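Local coordinates for probable ABC transporter phosphite binding protein PhnD1 (PDB 5LQ5), which binds inorganic phosphite strongly, and methylphosphonate and phosphate only very weakly, probably as the solute-binding component of an ABC transporter, at residues A82-D87 / V204-V209. Numbering follows the deposited sequence. Where two conformers were deposited one is given.
Sequences AQRDID and VDYHWV. With PO3 (phosphite ion), chain B.
Val-204 opens the contact with a CA-H...O approach to the carbonyl of Asp-87, its CA 3.2 Å from Asp-87 O. Asp-87 O also accepts Asp-205 N (3.0 Å). The Asp-205 side chain runs on to the ligand, OD2 lying 2.5 Å from phosphite O1, while OD1 is held by the backbone of Gly-65. At Tyr-206 the Asp-87 carboxylate takes over: OD1 receives a weak bond from Tyr-206 N (3.2 Å) and sits at the ring edge. Arg-84 fixes that carboxylate side-on, NE to OD2 and NH2 to OD1, and its backbone N adds a third bond on the anti lone pair of OD2. The guanidinium, also anchored through NH1 to Phe-247 O, brings NH2 to 3.4 Å from Tyr-206 CD2, its plane 76° from the ring. A water links Tyr-206 O to Gln-83 OE1, which also accepts Gln-259 NE2. His-207 CG sits between backbone N and carbonyl carbon (chi1 60°), swinging the ring back so that ND1 reaches Asp-205 O. Trp-208 N then bonds Ala-82 O (2.9 Å), joining antiparallel strands 79-84 and 207-210. Asp-205 and Tyr-206 thus lie just before a central strand, lining the phosphite pocket in the interdomain cleft of a periplasmic binding protein fold.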
# COMPACT_ATOMS: atom_id res chain seq x y z
N ALA A 82 1.45 1.18 14.03
CA ALA A 82 1.28 -0.26 13.87
C ALA A 82 1.45 -0.70 12.42
O ALA A 82 1.45 0.12 11.49
CB ALA A 82 -0.11 -0.66 14.35
N GLN A 83 1.60 -2.00 12.23
CA GLN A 83 1.68 -2.64 10.92
C GLN A 83 1.07 -4.04 11.07
O GLN A 83 0.65 -4.40 12.17
CB GLN A 83 3.14 -2.71 10.42
CG GLN A 83 4.01 -3.68 11.23
CD GLN A 83 5.48 -3.70 10.89
OE1 GLN A 83 5.86 -3.70 9.74
NE2 GLN A 83 6.33 -3.80 11.92
N ARG A 84 1.02 -4.78 9.99
CA ARG A 84 0.71 -6.23 10.01
C ARG A 84 1.99 -7.05 10.03
O ARG A 84 3.05 -6.56 9.69
CB ARG A 84 -0.17 -6.63 8.83
CG ARG A 84 -1.41 -5.76 8.66
CD ARG A 84 -2.05 -5.88 7.28
NE ARG A 84 -1.15 -5.43 6.22
CZ ARG A 84 -1.45 -5.40 4.93
NH1 ARG A 84 -2.63 -5.81 4.50
NH2 ARG A 84 -0.56 -4.96 4.06
N ASP A 85 1.89 -8.32 10.43
CA ASP A 85 3.05 -9.21 10.35
C ASP A 85 3.63 -9.24 8.95
O ASP A 85 4.84 -9.16 8.79
CB ASP A 85 2.71 -10.65 10.78
CG ASP A 85 2.54 -10.77 12.28
OD1 ASP A 85 3.54 -10.66 13.02
OD2 ASP A 85 1.38 -10.94 12.72
N ILE A 86 2.76 -9.33 7.95
CA ILE A 86 3.19 -9.38 6.54
C ILE A 86 3.96 -8.13 6.05
O ILE A 86 4.81 -8.21 5.15
CB ILE A 86 2.03 -9.72 5.57
CG1 ILE A 86 2.59 -10.06 4.18
CG2 ILE A 86 0.97 -8.64 5.48
CD1 ILE A 86 3.65 -11.14 4.19
N ASP A 87 3.67 -7.00 6.67
CA ASP A 87 4.37 -5.76 6.31
C ASP A 87 5.85 -5.72 6.62
O ASP A 87 6.56 -4.89 6.07
CB ASP A 87 3.64 -4.54 6.88
CG ASP A 87 2.25 -4.42 6.35
OD1 ASP A 87 2.10 -4.43 5.10
OD2 ASP A 87 1.30 -4.28 7.16
N VAL A 204 9.90 -3.99 3.49
CA VAL A 204 8.90 -3.46 4.46
C VAL A 204 7.86 -2.62 3.71
O VAL A 204 8.21 -1.94 2.76
CB VAL A 204 9.55 -2.62 5.59
CG1 VAL A 204 10.05 -1.29 5.08
CG2 VAL A 204 8.56 -2.40 6.70
N ASP A 205 6.61 -2.61 4.16
CA ASP A 205 5.58 -1.85 3.45
C ASP A 205 4.60 -1.11 4.38
O ASP A 205 4.94 -0.05 4.94
CB ASP A 205 4.91 -2.70 2.36
CG ASP A 205 4.19 -1.85 1.29
OD1 ASP A 205 4.07 -0.60 1.46
OD2 ASP A 205 3.81 -2.41 0.22
N TYR A 206 3.37 -1.61 4.48
CA TYR A 206 2.30 -0.77 5.01
C TYR A 206 2.38 -0.52 6.50
O TYR A 206 2.87 -1.36 7.26
CB TYR A 206 0.93 -1.38 4.71
CG TYR A 206 0.53 -1.45 3.26
CD1 TYR A 206 -0.38 -0.54 2.75
CD2 TYR A 206 0.98 -2.45 2.41
CE1 TYR A 206 -0.81 -0.58 1.44
CE2 TYR A 206 0.57 -2.51 1.07
CZ TYR A 206 -0.35 -1.60 0.60
OH TYR A 206 -0.74 -1.71 -0.74
N HIS A 207 1.88 0.64 6.91
CA HIS A 207 1.83 1.03 8.31
C HIS A 207 0.92 2.20 8.59
O HIS A 207 0.69 3.05 7.71
CB HIS A 207 3.23 1.32 8.84
CG HIS A 207 3.96 2.43 8.15
ND1 HIS A 207 4.48 2.31 6.87
CD2 HIS A 207 4.34 3.65 8.58
CE1 HIS A 207 5.11 3.43 6.55
NE2 HIS A 207 5.04 4.25 7.57
N TRP A 208 0.37 2.20 9.80
CA TRP A 208 -0.41 3.30 10.32
C TRP A 208 0.49 4.38 10.85
O TRP A 208 1.41 4.11 11.60
CB TRP A 208 -1.31 2.86 11.47
CG TRP A 208 -2.50 2.02 11.09
CD1 TRP A 208 -2.69 0.67 11.29
CD2 TRP A 208 -3.71 2.51 10.49
NE1 TRP A 208 -3.92 0.31 10.82
CE2 TRP A 208 -4.57 1.41 10.34
CE3 TRP A 208 -4.13 3.76 10.04
CZ2 TRP A 208 -5.83 1.54 9.78
CZ3 TRP A 208 -5.39 3.89 9.50
CH2 TRP A 208 -6.22 2.78 9.36
N VAL A 209 0.14 5.62 10.52
CA VAL A 209 0.83 6.82 10.97
C VAL A 209 -0.19 7.75 11.60
O VAL A 209 -1.21 8.05 10.99
CB VAL A 209 1.58 7.52 9.83
CG1 VAL A 209 2.32 8.75 10.36
CG2 VAL A 209 2.57 6.57 9.15
P PO3 B . 2.03 0.44 -1.43
O1 PO3 B . 2.79 -0.93 -1.54
O2 PO3 B . 2.96 1.69 -1.16
O3 PO3 B . 1.11 0.67 -2.66
O HOH W 1 5.50 -1.78 7.71